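Local atomic coordinates of protein Aster-A (Mus musculus, PDB entry 6GQF), a protein that carries cholesterol from the plasma membrane to the endoplasmic reticulum without vesicles, its VASt domain, to which this chain belongs, binding the sterol. Residues 45-50 and 200-205; 73-78 and 95-100; 131-136 and 146-151. One frame throughout, in Å; residues are numbered along the deposited sequence.

Interaction 1 (45-50 and 200-205); sequences SVFHMG and ELAKAE
With CG anti to the carbonyl carbon (chi1 -65°), F47 sends its ring from the end of strand 40-47 to the end region of helix 176-202, where it meets L201 and A202; M49 bends at chi3 (-71°) to bring its methyl to the same place. In this START-like helix-grip domain, the contact joins an outermost strand of the antiparallel sheet to the end of the long helix 176-202. The F47 ring crosses the L201 side chain at about a right angle, and CE1 lies 3.6 Å from L201 CB and 3.5 Å from A202 N, both approached obliquely, while A202 CA sits at the ring edge, in plane. No hydrogen bond spans the two segments, which meet by van der Waals packing; one helical turn back, S45 OG bonds to D198 OD1. Cutting F47 back to an alanine is likely to open a gap beside L201 CB and A202, and to weaken the hold of the strand on the helix end. L54 and M57 of helix 51-58 touch both M49 and L201, completing the hydrophobic cluster. Beyond the ring, M49 CE lies 3.6 Å from L201 O and M49 SD 3.9 Å from A204 O.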
loop_
_atom_site.group_PDB
_atom_site.type_symbol
_atom_site.label_atom_id
_atom_site.label_comp_id
_atom_site.label_asym_id
_atom_site.label_seq_id
_atom_site.Cartn_x
_atom_site.Cartn_y
_atom_site.Cartn_z
ATOM N N SER A 45 -9.361 -1.922 -11.040
ATOM C CA SER A 45 -10.271 -0.931 -11.589
ATOM C C SER A 45 -9.683 -0.228 -12.806
ATOM O O SER A 45 -8.467 -0.160 -12.969
ATOM C CB SER A 45 -10.620 0.095 -10.513
ATOM O OG SER A 45 -11.138 -0.552 -9.362
ATOM N N VAL A 46 -10.560 0.291 -13.658
ATOM C CA VAL A 46 -10.141 1.117 -14.780
ATOM C C VAL A 46 -10.637 2.536 -14.550
ATOM O O VAL A 46 -11.817 2.758 -14.285
ATOM C CB VAL A 46 -10.669 0.580 -16.126
ATOM C CG1 VAL A 46 -10.263 1.506 -17.262
ATOM C CG2 VAL A 46 -10.141 -0.829 -16.386
ATOM N N PHE A 47 -9.714 3.487 -14.640
ATOM C CA PHE A 47 -10.024 4.890 -14.418
ATOM C C PHE A 47 -9.829 5.687 -15.694
ATOM O O PHE A 47 -8.983 5.353 -16.523
ATOM C CB PHE A 47 -9.148 5.460 -13.303
ATOM C CG PHE A 47 -9.406 4.841 -11.965
ATOM C CD1 PHE A 47 -10.405 5.333 -11.146
ATOM C CD2 PHE A 47 -8.657 3.762 -11.530
ATOM C CE1 PHE A 47 -10.650 4.765 -9.918
ATOM C CE2 PHE A 47 -8.898 3.188 -10.303
ATOM C CZ PHE A 47 -9.896 3.690 -9.495
ATOM N N HIS A 48 -10.615 6.748 -15.838
ATOM C CA HIS A 48 -10.487 7.650 -16.975
ATOM C C HIS A 48 -9.501 8.769 -16.647
ATOM O O HIS A 48 -9.723 9.934 -16.976
ATOM C CB HIS A 48 -11.853 8.219 -17.364
ATOM C CG HIS A 48 -12.717 7.252 -18.113
ATOM N ND1 HIS A 48 -14.036 7.021 -17.784
ATOM C CD2 HIS A 48 -12.451 6.460 -19.178
ATOM C CE1 HIS A 48 -14.543 6.126 -18.614
ATOM N NE2 HIS A 48 -13.602 5.770 -19.468
ATOM N N MET A 49 -8.413 8.390 -15.985
ATOM C CA MET A 49 -7.299 9.288 -15.726
ATOM C C MET A 49 -6.072 8.701 -16.395
ATOM O O MET A 49 -5.933 7.480 -16.481
ATOM C CB MET A 49 -7.078 9.464 -14.223
ATOM C CG MET A 49 -8.228 10.170 -13.523
ATOM S SD MET A 49 -8.097 10.184 -11.725
ATOM C CE MET A 49 -8.428 8.462 -11.357
ATOM N N GLY A 50 -5.194 9.564 -16.890
ATOM C CA GLY A 50 -3.967 9.105 -17.510
ATOM C C GLY A 50 -3.132 8.308 -16.528
ATOM O O GLY A 50 -3.226 8.510 -15.316
ATOM N N GLU A 200 -11.933 6.562 -3.443
ATOM C CA GLU A 200 -11.494 7.956 -3.465
ATOM C C GLU A 200 -10.910 8.347 -4.818
ATOM O O GLU A 200 -10.984 9.510 -5.221
ATOM C CB GLU A 200 -10.467 8.207 -2.359
ATOM C CG GLU A 200 -11.076 8.278 -0.964
ATOM C CD GLU A 200 -12.077 9.411 -0.821
ATOM O OE1 GLU A 200 -11.793 10.521 -1.323
ATOM O OE2 GLU A 200 -13.150 9.189 -0.218
ATOM N N LEU A 201 -10.321 7.379 -5.509
ATOM C CA LEU A 201 -9.830 7.600 -6.863
ATOM C C LEU A 201 -11.005 7.690 -7.825
ATOM O O LEU A 201 -10.961 8.424 -8.814
ATOM C CB LEU A 201 -8.880 6.477 -7.289
ATOM C CG LEU A 201 -7.446 6.522 -6.757
ATOM C CD1 LEU A 201 -6.700 5.285 -7.205
ATOM C CD2 LEU A 201 -6.722 7.766 -7.241
ATOM N N ALA A 202 -12.056 6.936 -7.527
ATOM C CA ALA A 202 -13.269 6.962 -8.329
ATOM C C ALA A 202 -13.880 8.364 -8.327
ATOM O O ALA A 202 -14.071 8.968 -9.385
ATOM C CB ALA A 202 -14.269 5.935 -7.811
ATOM N N LYS A 203 -14.166 8.888 -7.137
ATOM C CA LYS A 203 -14.775 10.210 -7.014
ATOM C C LYS A 203 -13.830 11.332 -7.443
ATOM O O LYS A 203 -14.254 12.474 -7.613
ATOM C CB LYS A 203 -15.246 10.449 -5.582
ATOM C CG LYS A 203 -14.165 10.313 -4.537
ATOM C CD LYS A 203 -14.700 10.595 -3.135
ATOM C CE LYS A 203 -15.887 9.708 -2.784
ATOM N NZ LYS A 203 -16.206 9.737 -1.328
ATOM N N ALA A 204 -12.553 11.006 -7.610
ATOM C CA ALA A 204 -11.601 11.939 -8.197
ATOM C C ALA A 204 -11.686 11.831 -9.715
ATOM O O ALA A 204 -11.620 10.735 -10.272
ATOM C CB ALA A 204 -10.197 11.647 -7.710
ATOM N N GLU A 205 -11.853 12.973 -10.377
ATOM C CA GLU A 205 -12.047 13.010 -11.826
ATOM C C GLU A 205 -11.283 14.176 -12.452
ATOM O O GLU A 205 -11.794 14.872 -13.330
ATOM C CB GLU A 205 -13.537 13.119 -12.150
ATOM C CG GLU A 205 -14.364 11.930 -11.655
ATOM C CD GLU A 205 -15.803 12.292 -11.349
ATOM O OE1 GLU A 205 -16.186 13.467 -11.542
ATOM O OE2 GLU A 205 -16.555 11.397 -10.907
#

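Interaction 2 (73-78 and 95-100); sequences KFTDVT and TYTIPI. With HC3 (25-hydroxycholesterol), chain E.
The hairpin of strands 77-79 and 90-99, which forms one margin of the antiparallel sheet, contains a beta bulge, and its residues Y96 and I98 line the sterol pocket. T75 pairs with T97 and T78 with T95, both as antiparallel hydrogen-bonded pairs, and the register slips by one residue between them, where the chain turns a corner at D76. T97 N donates to T75 O at 2.8 Å, while T78 N reaches T95 O at 3.0 Å. At the corner the T97 hydroxyl gives D76 OD2 a weak bond. F74, just past the end of helix 63-71, packs on the hairpin: I98 CG2 stands over one face of its ring, 3.7 Å from the centroid in a CH-pi contact, and P99 CD approaches the ring edge. The Y96 ring runs nearly parallel to that of F74, at 15°, but is slid so far that the two barely overlap, with F74 CD2 over the rim of one Y96 face. With CG between its backbone N and carbonyl carbon (chi1 38°), Y96 bonds its hydroxyl to E113 and lays it beside the A ring of 25-hydroxycholesterol, while farther along the steroid I98 CD1 comes to 3.4 Å from C12.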
loop_
_atom_site.group_PDB
_atom_site.type_symbol
_atom_site.label_atom_id
_atom_site.label_comp_id
_atom_site.label_asym_id
_atom_site.label_seq_id
_atom_site.Cartn_x
_atom_site.Cartn_y
_atom_site.Cartn_z
ATOM N N LYS A 73 -7.226 8.788 8.876
ATOM C CA LYS A 73 -6.767 9.128 10.219
ATOM C C LYS A 73 -5.325 8.697 10.483
ATOM O O LYS A 73 -5.032 8.080 11.505
ATOM C CB LYS A 73 -7.697 8.506 11.268
ATOM C CG LYS A 73 -9.133 9.013 11.210
ATOM C CD LYS A 73 -10.083 8.145 12.041
ATOM C CE LYS A 73 -9.702 8.104 13.526
ATOM N NZ LYS A 73 -10.629 7.243 14.326
ATOM N N PHE A 74 -4.428 9.034 9.563
ATOM C CA PHE A 74 -3.007 8.756 9.738
ATOM C C PHE A 74 -2.277 10.028 10.146
ATOM O O PHE A 74 -2.427 11.070 9.508
ATOM C CB PHE A 74 -2.396 8.184 8.457
ATOM C CG PHE A 74 -2.893 6.808 8.104
ATOM C CD1 PHE A 74 -3.760 6.118 8.939
ATOM C CD2 PHE A 74 -2.482 6.204 6.931
ATOM C CE1 PHE A 74 -4.207 4.857 8.602
ATOM C CE2 PHE A 74 -2.925 4.947 6.591
ATOM C CZ PHE A 74 -3.786 4.270 7.424
ATOM N N THR A 75 -1.490 9.930 11.212
ATOM C CA THR A 75 -0.760 11.076 11.740
ATOM C C THR A 75 0.745 10.885 11.580
ATOM O O THR A 75 1.213 9.788 11.267
ATOM C CB THR A 75 -1.096 11.307 13.228
ATOM O OG1 THR A 75 -0.704 10.163 13.998
ATOM C CG2 THR A 75 -2.589 11.546 13.406
ATOM N N ASP A 76 1.491 11.966 11.788
ATOM C CA ASP A 76 2.947 11.940 11.698
ATOM C C ASP A 76 3.386 11.391 10.344
ATOM O O ASP A 76 4.354 10.634 10.253
ATOM C CB ASP A 76 3.548 11.107 12.840
ATOM C CG ASP A 76 3.268 11.705 14.215
ATOM O OD1 ASP A 76 3.362 12.943 14.359
ATOM O OD2 ASP A 76 2.955 10.937 15.154
ATOM N N VAL A 77 2.665 11.771 9.294
ATOM C CA VAL A 77 2.986 11.313 7.946
ATOM C C VAL A 77 4.196 12.052 7.402
ATOM O O VAL A 77 4.203 13.280 7.315
ATOM C CB VAL A 77 1.809 11.506 6.975
ATOM C CG1 VAL A 77 2.224 11.153 5.546
ATOM C CG2 VAL A 77 0.632 10.657 7.405
ATOM N N THR A 78 5.214 11.289 7.022
ATOM C CA THR A 78 6.449 11.858 6.507
ATOM C C THR A 78 6.900 11.121 5.257
ATOM O O THR A 78 7.108 9.907 5.273
ATOM C CB THR A 78 7.574 11.801 7.551
ATOM O OG1 THR A 78 7.080 12.253 8.818
ATOM C CG2 THR A 78 8.724 12.666 7.122
ATOM N N THR A 95 6.685 6.961 6.450
ATOM C CA THR A 95 6.365 6.565 7.804
ATOM C C THR A 95 5.125 7.309 8.251
ATOM O O THR A 95 4.896 8.448 7.845
ATOM C CB THR A 95 7.524 6.831 8.782
ATOM O OG1 THR A 95 7.137 6.420 10.098
ATOM C CG2 THR A 95 7.905 8.307 8.801
ATOM N N TYR A 96 4.311 6.654 9.070
ATOM C CA TYR A 96 3.120 7.284 9.612
ATOM C C TYR A 96 2.556 6.446 10.741
ATOM O O TYR A 96 2.782 5.235 10.808
ATOM C CB TYR A 96 2.063 7.493 8.524
ATOM C CG TYR A 96 1.969 6.363 7.532
ATOM C CD1 TYR A 96 1.438 5.133 7.894
ATOM C CD2 TYR A 96 2.413 6.529 6.231
ATOM C CE1 TYR A 96 1.360 4.096 6.986
ATOM C CE2 TYR A 96 2.339 5.504 5.317
ATOM C CZ TYR A 96 1.811 4.289 5.697
ATOM O OH TYR A 96 1.737 3.267 4.780
ATOM N N THR A 97 1.842 7.119 11.636
ATOM C CA THR A 97 1.166 6.473 12.745
ATOM C C THR A 97 -0.266 6.174 12.337
ATOM O O THR A 97 -0.920 7.000 11.701
ATOM C CB THR A 97 1.192 7.354 13.999
ATOM O OG1 THR A 97 2.552 7.580 14.388
ATOM C CG2 THR A 97 0.420 6.704 15.158
ATOM N N ILE A 98 -0.741 4.985 12.695
ATOM C CA ILE A 98 -2.085 4.552 12.337
ATOM C C ILE A 98 -2.889 4.207 13.580
ATOM O O ILE A 98 -2.318 3.918 14.632
ATOM C CB ILE A 98 -2.065 3.321 11.402
ATOM C CG1 ILE A 98 -1.506 2.091 12.135
ATOM C CG2 ILE A 98 -1.271 3.634 10.131
ATOM C CD1 ILE A 98 -1.528 0.824 11.307
ATOM N N PRO A 99 -4.225 4.239 13.464
ATOM C CA PRO A 99 -5.111 3.764 14.529
ATOM C C PRO A 99 -5.340 2.255 14.460
ATOM O O PRO A 99 -5.391 1.705 13.362
ATOM C CB PRO A 99 -6.405 4.533 14.269
ATOM C CG PRO A 99 -6.401 4.778 12.799
ATOM C CD PRO A 99 -4.966 4.928 12.393
ATOM N N ILE A 100 -5.439 1.602 15.618
ATOM C CA ILE A 100 -5.783 0.182 15.697
ATOM C C ILE A 100 -7.156 0.056 16.352
ATOM O O ILE A 100 -7.396 0.613 17.424
ATOM C CB ILE A 100 -4.730 -0.633 16.493
ATOM C CG1 ILE A 100 -3.531 -0.982 15.606
ATOM C CG2 ILE A 100 -5.312 -1.947 17.019
ATOM C CD1 ILE A 100 -2.673 0.183 15.224
HETATM C C18 HC3 E . -3.554 -3.768 8.923
HETATM C C13 HC3 E . -2.130 -3.443 9.390
HETATM C C12 HC3 E . -2.145 -2.039 9.642
HETATM C C11 HC3 E . -2.326 -1.135 8.290
HETATM C C9 HC3 E . -1.319 -1.491 7.201
HETATM C C10 HC3 E . -1.493 -0.592 5.859
HETATM C C19 HC3 E . -2.969 -0.492 5.551
HETATM C C1 HC3 E . -0.992 0.827 6.128
HETATM C C2 HC3 E . -1.059 1.702 4.898
HETATM C C3 HC3 E . -0.330 1.118 3.732
HETATM O O1 HC3 E . -0.534 1.928 2.574
HETATM C C4 HC3 E . -0.798 -0.301 3.421
HETATM C C5 HC3 E . -0.798 -1.159 4.683
HETATM C C6 HC3 E . -0.635 -2.797 4.561
HETATM C C7 HC3 E . -0.347 -3.525 5.819
HETATM C C8 HC3 E . -1.388 -2.991 6.938
HETATM C C14 HC3 E . -1.169 -3.761 8.216
HETATM C C15 HC3 E . -1.076 -5.370 8.161
HETATM C C16 HC3 E . -1.395 -5.831 9.787
HETATM C C17 HC3 E . -1.723 -4.540 10.563
HETATM C C20 HC3 E . -2.737 -4.652 11.598
HETATM C C21 HC3 E . -2.367 -3.640 12.722
HETATM C C22 HC3 E . -2.991 -6.073 12.211
HETATM C C23 HC3 E . -2.576 -6.262 13.649
HETATM C C24 HC3 E . -2.653 -7.751 13.890
HETATM C C25 HC3 E . -2.717 -8.040 15.369
HETATM C C26 HC3 E . -2.650 -9.538 15.541
HETATM C C27 HC3 E . -1.537 -7.390 16.066
HETATM O O2 HC3 E . -3.933 -7.553 15.888
#

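Interaction 3 (131-136 and 146-151); sequences SEVLTQ and TAHRYC. With HC3 (25-hydroxycholesterol), chain E.
S131 O draws two groups of the facing strand: H148 N bonds to it at 3.0 Å, in the carbonyl plane, and A147 CA adds a CA-H...O contact at 3.4 Å. In return S131 N donates to H148 O at 2.8 Å. At the next hydrogen-bonded pair, V133 N meets T146 O almost straight on (N-H...O 173°), whereas the answering bond from T146 N to V133 O is weak. S131, V133, T146 and H148 all project from the face of the sheet turned to the sterol. There the imidazole of H148 is held at two places: NE2 shares a hydrogen bond of 2.9 Å with T146 OG1, and ND1 is bonded to S166 on the next strand, which together should fix its rotation. V133 crosses beside it, CG2 lying 4.0 Å from H148 CD2. The other branch, CG1, is set anti to the backbone N (chi1 176°) and meets the steroid at C7, while H148 NE2 lies near C6 and T135 CG2 packs 3.7 Å from C14. Together these groups form one wall of the sterol cavity, in a curved antiparallel sheet packed against a long helix, as in the helix-grip fold of START-like lipid carriers.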
loop_
_atom_site.group_PDB
_atom_site.type_symbol
_atom_site.label_atom_id
_atom_site.label_comp_id
_atom_site.label_asym_id
_atom_site.label_seq_id
_atom_site.Cartn_x
_atom_site.Cartn_y
_atom_site.Cartn_z
ATOM N N SER A 131 5.915 -2.520 -2.649
ATOM C CA SER A 131 5.830 -1.867 -1.352
ATOM C C SER A 131 6.063 -2.862 -0.221
ATOM O O SER A 131 5.422 -3.909 -0.169
ATOM C CB SER A 131 4.465 -1.191 -1.195
ATOM O OG SER A 131 4.414 -0.415 -0.011
ATOM N N GLU A 132 7.002 -2.538 0.667
ATOM C CA GLU A 132 7.214 -3.302 1.896
ATOM C C GLU A 132 6.709 -2.498 3.087
ATOM O O GLU A 132 7.195 -1.400 3.349
ATOM C CB GLU A 132 8.690 -3.642 2.098
ATOM C CG GLU A 132 9.302 -4.515 1.028
ATOM C CD GLU A 132 10.746 -4.855 1.341
ATOM O OE1 GLU A 132 11.002 -5.384 2.445
ATOM O OE2 GLU A 132 11.627 -4.578 0.497
ATOM N N VAL A 133 5.738 -3.051 3.806
ATOM C CA VAL A 133 5.111 -2.357 4.923
ATOM C C VAL A 133 5.418 -3.075 6.221
ATOM O O VAL A 133 5.025 -4.224 6.422
ATOM C CB VAL A 133 3.583 -2.252 4.743
ATOM C CG1 VAL A 133 2.931 -1.614 5.969
ATOM C CG2 VAL A 133 3.257 -1.450 3.494
ATOM N N LEU A 134 6.131 -2.380 7.098
ATOM C CA LEU A 134 6.457 -2.899 8.413
ATOM C C LEU A 134 5.707 -2.086 9.446
ATOM O O LEU A 134 5.916 -0.880 9.575
ATOM C CB LEU A 134 7.965 -2.847 8.670
ATOM C CG LEU A 134 8.809 -3.907 7.951
ATOM C CD1 LEU A 134 8.911 -3.680 6.442
ATOM C CD2 LEU A 134 10.186 -3.932 8.555
ATOM N N THR A 135 4.807 -2.761 10.152
ATOM C CA THR A 135 4.043 -2.161 11.230
ATOM C C THR A 135 4.725 -2.466 12.560
ATOM O O THR A 135 4.953 -3.630 12.893
ATOM C CB THR A 135 2.601 -2.687 11.249
ATOM O OG1 THR A 135 2.606 -4.074 11.603
ATOM C CG2 THR A 135 1.959 -2.533 9.879
ATOM N N GLN A 136 5.060 -1.418 13.306
ATOM C CA GLN A 136 5.764 -1.561 14.573
ATOM C C GLN A 136 4.842 -1.223 15.739
ATOM O O GLN A 136 3.868 -0.489 15.576
ATOM C CB GLN A 136 6.999 -0.654 14.612
ATOM C CG GLN A 136 7.856 -0.672 13.344
ATOM C CD GLN A 136 8.537 -2.011 13.106
ATOM O OE1 GLN A 136 8.492 -2.903 13.953
ATOM N NE2 GLN A 136 9.178 -2.156 11.949
ATOM N N THR A 146 4.143 -7.328 5.596
ATOM C CA THR A 146 3.299 -7.495 4.407
ATOM C C THR A 146 3.910 -6.841 3.173
ATOM O O THR A 146 4.648 -5.860 3.281
ATOM C CB THR A 146 1.870 -6.920 4.627
ATOM O OG1 THR A 146 1.923 -5.494 4.796
ATOM C CG2 THR A 146 1.222 -7.559 5.842
ATOM N N ALA A 147 3.593 -7.410 2.009
ATOM C CA ALA A 147 4.052 -6.898 0.719
ATOM C C ALA A 147 2.865 -6.585 -0.190
ATOM O O ALA A 147 1.834 -7.257 -0.137
ATOM C CB ALA A 147 4.977 -7.898 0.050
ATOM N N HIS A 148 3.026 -5.554 -1.015
ATOM C CA HIS A 148 1.976 -5.085 -1.915
ATOM C C HIS A 148 2.571 -4.631 -3.248
ATOM O O HIS A 148 3.641 -4.020 -3.286
ATOM C CB HIS A 148 1.198 -3.942 -1.262
ATOM C CG HIS A 148 0.786 -4.235 0.145
ATOM N ND1 HIS A 148 -0.493 -4.615 0.483
ATOM C CD2 HIS A 148 1.497 -4.228 1.297
ATOM C CE1 HIS A 148 -0.556 -4.825 1.784
ATOM N NE2 HIS A 148 0.640 -4.604 2.302
ATOM N N ARG A 149 1.869 -4.935 -4.336
ATOM C CA ARG A 149 2.312 -4.577 -5.681
ATOM C C ARG A 149 1.248 -3.746 -6.392
ATOM O O ARG A 149 0.115 -4.189 -6.545
ATOM C CB ARG A 149 2.629 -5.834 -6.498
ATOM C CG ARG A 149 3.425 -5.557 -7.769
ATOM C CD ARG A 149 3.566 -6.785 -8.666
ATOM N NE ARG A 149 4.226 -7.910 -8.007
ATOM C CZ ARG A 149 5.542 -8.028 -7.843
ATOM N NH1 ARG A 149 6.365 -7.082 -8.271
ATOM N NH2 ARG A 149 6.040 -9.097 -7.237
ATOM N N TYR A 150 1.621 -2.540 -6.810
ATOM C CA TYR A 150 0.759 -1.691 -7.624
ATOM C C TYR A 150 1.161 -1.821 -9.090
ATOM O O TYR A 150 2.339 -1.690 -9.417
ATOM C CB TYR A 150 0.870 -0.223 -7.214
ATOM C CG TYR A 150 0.517 0.113 -5.782
ATOM C CD1 TYR A 150 1.374 -0.205 -4.736
ATOM C CD2 TYR A 150 -0.649 0.799 -5.483
ATOM C CE1 TYR A 150 1.062 0.120 -3.434
ATOM C CE2 TYR A 150 -0.967 1.133 -4.185
ATOM C CZ TYR A 150 -0.108 0.792 -3.164
ATOM O OH TYR A 150 -0.420 1.123 -1.868
ATOM N N CYS A 151 0.188 -2.070 -9.964
ATOM C CA CYS A 151 0.418 -2.061 -11.409
ATOM C C CYS A 151 -0.425 -0.968 -12.071
ATOM O O CYS A 151 -1.651 -0.988 -11.977
ATOM C CB CYS A 151 0.079 -3.422 -12.027
ATOM S SG CYS A 151 0.998 -4.838 -11.371
HETATM C C18 HC3 E . -3.554 -3.768 8.923
HETATM C C13 HC3 E . -2.130 -3.443 9.390
HETATM C C12 HC3 E . -2.145 -2.039 9.642
HETATM C C11 HC3 E . -2.326 -1.135 8.290
HETATM C C9 HC3 E . -1.319 -1.491 7.201
HETATM C C10 HC3 E . -1.493 -0.592 5.859
HETATM C C19 HC3 E . -2.969 -0.492 5.551
HETATM C C1 HC3 E . -0.992 0.827 6.128
HETATM C C2 HC3 E . -1.059 1.702 4.898
HETATM C C3 HC3 E . -0.330 1.118 3.732
HETATM O O1 HC3 E . -0.534 1.928 2.574
HETATM C C4 HC3 E . -0.798 -0.301 3.421
HETATM C C5 HC3 E . -0.798 -1.159 4.683
HETATM C C6 HC3 E . -0.635 -2.797 4.561
HETATM C C7 HC3 E . -0.347 -3.525 5.819
HETATM C C8 HC3 E . -1.388 -2.991 6.938
HETATM C C14 HC3 E . -1.169 -3.761 8.216
HETATM C C15 HC3 E . -1.076 -5.370 8.161
HETATM C C16 HC3 E . -1.395 -5.831 9.787
HETATM C C17 HC3 E . -1.723 -4.540 10.563
HETATM C C20 HC3 E . -2.737 -4.652 11.598
HETATM C C21 HC3 E . -2.367 -3.640 12.722
HETATM C C22 HC3 E . -2.991 -6.073 12.211
HETATM C C23 HC3 E . -2.576 -6.262 13.649
HETATM C C24 HC3 E . -2.653 -7.751 13.890
HETATM C C25 HC3 E . -2.717 -8.040 15.369
HETATM C C26 HC3 E . -2.650 -9.538 15.541
HETATM C C27 HC3 E . -1.537 -7.390 16.066
HETATM O O2 HC3 E . -3.933 -7.553 15.888
#

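Followed from the N terminus, the chain enters interaction 1 at the end of strand 40-47, and that contact closes only at residues 200-205, after 149 intervening residues. Inside this long loop the other two are nested in series: 73-78 meets 95-100 across a hairpin at one margin of the sheet, and then 131-136 meets 146-151 across a hairpin in its middle. Interactions 2 and 3 have centres about 15 Å apart, do not touch, and both reach the 25-hydroxycholesterol. Interaction 1 lies farther off, its centre about 22 Å from that of interaction 3, and ties the opposite outer strand to the long helix 176-202. All three reach one sheet.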